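Local atomic coordinates of multifunctional non-homologous end joining DNA repair protein LigD (Mycobacterium tuberculosis, PDB entry 2IRU), a protein that probably repairs DNA double-strand breaks with Ku by non-homologous end joining, its polymerase domain, the part described here, adding nucleotides at the ends. Residues A48-G60 and P64-P76. Residues are numbered along the deposited sequence; the frame is centred on the assembly and turned at random.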
loop_
_atom_site.group_PDB
_atom_site.type_symbol
_atom_site.label_atom_id
_atom_site.label_comp_id
_atom_site.label_asym_id
_atom_site.label_seq_id
_atom_site.Cartn_x
_atom_site.Cartn_y
_atom_site.Cartn_z
ATOM N N ALA A 48 -3.581 8.097 -6.330
ATOM C CA ALA A 48 -3.742 8.897 -7.570
ATOM C C ALA A 48 -2.608 8.605 -8.559
ATOM O O ALA A 48 -1.424 8.527 -8.190
ATOM C CB ALA A 48 -3.742 10.386 -7.244
ATOM N N GLY A 49 -2.980 8.495 -9.838
ATOM C CA GLY A 49 -1.996 8.331 -10.898
ATOM C C GLY A 49 -1.363 6.945 -10.965
ATOM O O GLY A 49 -0.508 6.707 -11.822
ATOM N N ARG A 50 -1.782 6.029 -10.078
ATOM C CA ARG A 50 -1.142 4.701 -10.020
ATOM C C ARG A 50 -2.083 3.614 -10.538
ATOM O O ARG A 50 -3.298 3.690 -10.275
ATOM C CB ARG A 50 -0.764 4.372 -8.580
ATOM C CG ARG A 50 0.165 5.445 -8.024
ATOM C CD ARG A 50 0.632 5.170 -6.567
ATOM N NE ARG A 50 1.172 6.443 -6.094
ATOM C CZ ARG A 50 2.432 6.863 -6.276
ATOM N NH1 ARG A 50 3.368 6.057 -6.810
ATOM N NH2 ARG A 50 2.767 8.082 -5.874
ATOM N N PRO A 51 -1.535 2.575 -11.224
ATOM C CA PRO A 51 -2.376 1.436 -11.603
ATOM C C PRO A 51 -2.797 0.698 -10.337
ATOM O O PRO A 51 -1.941 0.333 -9.527
ATOM C CB PRO A 51 -1.446 0.548 -12.445
ATOM C CG PRO A 51 0.014 0.897 -11.944
ATOM C CD PRO A 51 -0.106 2.377 -11.568
ATOM N N ALA A 52 -4.100 0.474 -10.191
ATOM C CA ALA A 52 -4.638 -0.177 -8.977
ATOM C C ALA A 52 -4.859 -1.668 -9.215
ATOM O O ALA A 52 -5.761 -2.046 -9.997
ATOM C CB ALA A 52 -5.950 0.468 -8.546
ATOM N N THR A 53 -4.038 -2.482 -8.549
ATOM C CA THR A 53 -4.294 -3.945 -8.456
ATOM C C THR A 53 -5.301 -4.210 -7.344
ATOM O O THR A 53 -5.140 -3.678 -6.258
ATOM C CB THR A 53 -2.971 -4.709 -8.228
ATOM O OG1 THR A 53 -2.176 -4.593 -9.407
ATOM C CG2 THR A 53 -3.215 -6.198 -7.950
ATOM N N ARG A 54 -6.334 -5.006 -7.630
ATOM C CA ARG A 54 -7.343 -5.379 -6.603
ATOM C C ARG A 54 -7.085 -6.785 -6.087
ATOM O O ARG A 54 -6.642 -7.632 -6.861
ATOM C CB ARG A 54 -8.782 -5.341 -7.202
ATOM C CG ARG A 54 -9.326 -3.917 -7.498
ATOM C CD ARG A 54 -8.745 -3.320 -8.761
ATOM N NE ARG A 54 -9.342 -4.001 -9.916
ATOM C CZ ARG A 54 -8.753 -4.225 -11.093
ATOM N NH1 ARG A 54 -7.511 -3.785 -11.355
ATOM N NH2 ARG A 54 -9.465 -4.859 -12.047
ATOM N N LYS A 55 -7.365 -7.045 -4.813
ATOM C CA LYS A 55 -7.544 -8.428 -4.411
ATOM C C LYS A 55 -8.989 -8.520 -3.881
ATOM O O LYS A 55 -9.391 -7.738 -2.994
ATOM C CB LYS A 55 -6.485 -8.921 -3.430
ATOM C CG LYS A 55 -6.556 -10.479 -3.341
ATOM C CD LYS A 55 -5.354 -11.109 -2.628
ATOM C CE LYS A 55 -5.587 -12.626 -2.525
ATOM N NZ LYS A 55 -4.465 -13.252 -1.708
ATOM N N ARG A 56 -9.759 -9.454 -4.468
ATOM C CA ARG A 56 -11.171 -9.561 -4.197
ATOM C C ARG A 56 -11.523 -10.814 -3.450
ATOM O O ARG A 56 -11.008 -11.893 -3.767
ATOM C CB ARG A 56 -12.016 -9.529 -5.506
ATOM C CG ARG A 56 -11.870 -8.191 -6.226
ATOM C CD ARG A 56 -12.526 -8.127 -7.613
ATOM N NE ARG A 56 -13.978 -8.343 -7.532
ATOM C CZ ARG A 56 -14.744 -8.613 -8.593
ATOM N NH1 ARG A 56 -14.210 -8.711 -9.823
ATOM N NH2 ARG A 56 -16.057 -8.768 -8.421
ATOM N N TRP A 57 -12.422 -10.664 -2.482
ATOM C CA TRP A 57 -13.027 -11.790 -1.765
ATOM C C TRP A 57 -14.577 -11.737 -1.930
ATOM O O TRP A 57 -15.267 -11.285 -1.016
ATOM C CB TRP A 57 -12.683 -11.690 -0.266
ATOM C CG TRP A 57 -11.272 -12.077 0.103
ATOM C CD1 TRP A 57 -10.892 -13.278 0.672
ATOM C CD2 TRP A 57 -10.070 -11.283 0.012
ATOM N NE1 TRP A 57 -9.531 -13.286 0.912
ATOM C CE2 TRP A 57 -9.005 -12.082 0.514
ATOM C CE3 TRP A 57 -9.787 -9.994 -0.461
ATOM C CZ2 TRP A 57 -7.684 -11.623 0.579
ATOM C CZ3 TRP A 57 -8.476 -9.530 -0.408
ATOM C CH2 TRP A 57 -7.428 -10.353 0.105
ATOM N N PRO A 58 -15.134 -12.208 -3.081
ATOM C CA PRO A 58 -16.584 -12.067 -3.382
ATOM C C PRO A 58 -17.476 -12.594 -2.255
ATOM O O PRO A 58 -18.539 -12.027 -2.028
ATOM C CB PRO A 58 -16.803 -12.932 -4.652
ATOM C CG PRO A 58 -15.460 -12.914 -5.341
ATOM C CD PRO A 58 -14.414 -12.889 -4.180
ATOM N N ASN A 59 -17.045 -13.628 -1.527
ATOM C CA ASN A 59 -17.884 -14.108 -0.410
ATOM C C ASN A 59 -17.154 -14.017 0.948
ATOM O O ASN A 59 -17.523 -14.709 1.925
ATOM C CB ASN A 59 -18.456 -15.507 -0.644
ATOM C CG ASN A 59 -19.728 -15.481 -1.479
ATOM O OD1 ASN A 59 -20.536 -14.528 -1.377
ATOM N ND2 ASN A 59 -19.892 -16.484 -2.338
ATOM N N GLY A 60 -16.155 -13.123 1.020
ATOM C CA GLY A 60 -15.521 -12.800 2.311
ATOM C C GLY A 60 -14.292 -13.653 2.563
ATOM O O GLY A 60 -13.904 -14.520 1.734
ATOM N N PRO A 64 -12.735 -18.372 -1.230
ATOM C CA PRO A 64 -11.593 -18.109 -2.138
ATOM C C PRO A 64 -11.499 -16.649 -2.625
ATOM O O PRO A 64 -12.525 -15.979 -2.813
ATOM C CB PRO A 64 -11.828 -19.100 -3.299
ATOM C CG PRO A 64 -12.653 -20.217 -2.651
ATOM C CD PRO A 64 -13.567 -19.502 -1.702
ATOM N N ALA A 65 -10.258 -16.177 -2.832
ATOM C CA ALA A 65 -9.957 -14.802 -3.291
ATOM C C ALA A 65 -9.133 -14.846 -4.575
ATOM O O ALA A 65 -8.569 -15.905 -4.947
ATOM C CB ALA A 65 -9.197 -13.998 -2.226
ATOM N N PHE A 66 -9.079 -13.702 -5.259
ATOM C CA PHE A 66 -8.231 -13.587 -6.437
ATOM C C PHE A 66 -7.700 -12.160 -6.631
ATOM O O PHE A 66 -8.402 -11.194 -6.312
ATOM C CB PHE A 66 -9.007 -14.029 -7.698
ATOM C CG PHE A 66 -10.267 -13.245 -7.972
ATOM C CD1 PHE A 66 -11.518 -13.698 -7.480
ATOM C CD2 PHE A 66 -10.234 -12.077 -8.759
ATOM C CE1 PHE A 66 -12.696 -12.982 -7.736
ATOM C CE2 PHE A 66 -11.431 -11.374 -9.041
ATOM C CZ PHE A 66 -12.661 -11.834 -8.504
ATOM N N PHE A 67 -6.451 -12.055 -7.100
ATOM C CA PHE A 67 -5.958 -10.778 -7.628
ATOM C C PHE A 67 -6.576 -10.476 -8.985
ATOM O O PHE A 67 -6.836 -11.392 -9.792
ATOM C CB PHE A 67 -4.444 -10.791 -7.812
ATOM C CG PHE A 67 -3.667 -10.508 -6.570
ATOM C CD1 PHE A 67 -3.627 -9.211 -6.033
ATOM C CD2 PHE A 67 -2.892 -11.513 -5.991
ATOM C CE1 PHE A 67 -2.867 -8.934 -4.864
ATOM C CE2 PHE A 67 -2.130 -11.261 -4.851
ATOM C CZ PHE A 67 -2.100 -9.961 -4.289
ATOM N N GLU A 68 -6.753 -9.194 -9.277
ATOM C CA GLU A 68 -7.244 -8.783 -10.584
ATOM C C GLU A 68 -6.460 -7.535 -10.969
ATOM O O GLU A 68 -6.275 -6.652 -10.124
ATOM C CB GLU A 68 -8.757 -8.498 -10.535
ATOM C CG GLU A 68 -9.374 -8.456 -11.927
ATOM C CD GLU A 68 -10.889 -8.316 -11.924
ATOM O OE1 GLU A 68 -11.483 -8.169 -10.809
ATOM O OE2 GLU A 68 -11.471 -8.337 -13.065
ATOM N N LYS A 69 -5.956 -7.513 -12.199
ATOM C CA LYS A 69 -5.135 -6.394 -12.661
ATOM C C LYS A 69 -5.839 -5.696 -13.817
ATOM O O LYS A 69 -6.292 -4.550 -13.681
ATOM C CB LYS A 69 -3.736 -6.873 -13.063
ATOM C CG LYS A 69 -2.961 -7.333 -11.856
ATOM C CD LYS A 69 -1.599 -7.932 -12.249
ATOM C CE LYS A 69 -0.793 -8.264 -10.978
ATOM N NZ LYS A 69 -0.405 -7.015 -10.224
ATOM N N GLN A 70 -5.965 -6.390 -14.944
ATOM C CA GLN A 70 -6.730 -5.808 -16.059
ATOM C C GLN A 70 -8.118 -5.300 -15.569
ATOM O O GLN A 70 -8.765 -5.910 -14.699
ATOM C CB GLN A 70 -6.926 -6.859 -17.168
ATOM C CG GLN A 70 -7.663 -6.380 -18.421
ATOM C CD GLN A 70 -6.804 -5.570 -19.376
ATOM O OE1 GLN A 70 -5.589 -5.604 -19.303
ATOM N NE2 GLN A 70 -7.452 -4.878 -20.329
ATOM N N LEU A 71 -8.552 -4.175 -16.136
ATOM C CA LEU A 71 -9.870 -3.615 -15.871
ATOM C C LEU A 71 -10.884 -4.235 -16.838
ATOM O O LEU A 71 -10.864 -3.926 -18.026
ATOM C CB LEU A 71 -9.861 -2.078 -16.029
ATOM C CG LEU A 71 -11.176 -1.415 -15.530
ATOM C CD1 LEU A 71 -11.573 -1.778 -14.080
ATOM C CD2 LEU A 71 -11.099 0.112 -15.683
ATOM N N ALA A 72 -11.780 -5.048 -16.292
ATOM C CA ALA A 72 -12.792 -5.757 -17.099
ATOM C C ALA A 72 -13.739 -4.775 -17.803
ATOM O O ALA A 72 -14.064 -3.698 -17.213
ATOM C CB ALA A 72 -13.598 -6.703 -16.226
ATOM N N LEU A 73 -14.203 -5.126 -19.017
ATOM C CA LEU A 73 -15.179 -4.261 -19.709
ATOM C C LEU A 73 -16.469 -4.031 -18.894
ATOM O O LEU A 73 -17.172 -3.012 -19.058
ATOM C CB LEU A 73 -15.525 -4.803 -21.109
ATOM C CG LEU A 73 -16.259 -3.882 -22.086
ATOM C CD1 LEU A 73 -15.355 -2.709 -22.470
ATOM C CD2 LEU A 73 -16.604 -4.656 -23.349
ATOM N N SER A 74 -16.803 -4.981 -18.024
ATOM C CA SER A 74 -17.998 -4.870 -17.193
ATOM C C SER A 74 -17.886 -3.757 -16.118
ATOM O O SER A 74 -18.906 -3.371 -15.498
ATOM C CB SER A 74 -18.258 -6.221 -16.540
ATOM O OG SER A 74 -17.189 -6.566 -15.686
ATOM N N ALA A 75 -16.660 -3.283 -15.871
ATOM C CA ALA A 75 -16.417 -2.191 -14.883
ATOM C C ALA A 75 -17.012 -0.872 -15.438
ATOM O O ALA A 75 -17.172 -0.714 -16.662
ATOM C CB ALA A 75 -14.931 -2.050 -14.596
ATOM N N PRO A 76 -17.339 0.068 -14.563
ATOM C CA PRO A 76 -17.918 1.352 -15.030
ATOM C C PRO A 76 -17.053 2.070 -16.064
ATOM O O PRO A 76 -15.835 2.085 -15.929
ATOM C CB PRO A 76 -18.014 2.180 -13.746
ATOM C CG PRO A 76 -18.204 1.154 -12.699
ATOM C CD PRO A 76 -17.307 -0.005 -13.094
HETATM O O HOH W 1 -12.010 -5.612 -13.386
HETATM O O HOH W 2 -11.794 -5.458 -9.885
HETATM O O HOH W 3 -14.367 -14.653 -1.111
#
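Arg54 bends over one face of the hairpin to hold the chain leaving strand 66-68. Bends at chi2 (77°) and chi3 (73°) swing the guanidinium edge toward three carbonyls: NH1 reaches Lys69 O at 2.7 Å and Ala52 O at 2.8 Å, and NH2 reaches Gln70 O at 2.9 Å, from above that carbonyl's plane. All three acceptors lie near the guanidinium plane, a task suited to arginine's several in-plane N-H groups. On the same face of the antiparallel hairpin, Arg56 NH1 meets the syn side of Glu68 OE1 at 2.9 Å, the two flat groups nearly coplanar, while Phe66 CZ sits over one guanidinium face. A water bridges Glu68 OE1 to Arg54 NE, so the carboxylate pairs directly with Arg56 and reaches Arg54 through water.

On the opposite face of the hairpin, the extended Lys55 chain lays CD over the centre of the Phe67 ring, 3.8 Å from its centroid, a CH-pi contact; Phe67 also packs edge-to-face with His114 of strand 112-115. Farther along, the small Ala65 CB fits against the face of Trp57. With Lys55 a probable substrate ligand and residues 56-58 and 66-70 probably touching DNA, the polar network probably holds the hairpin's shape, and Glu68 may partly offset the positive charge of a surface consistent with DNA binding.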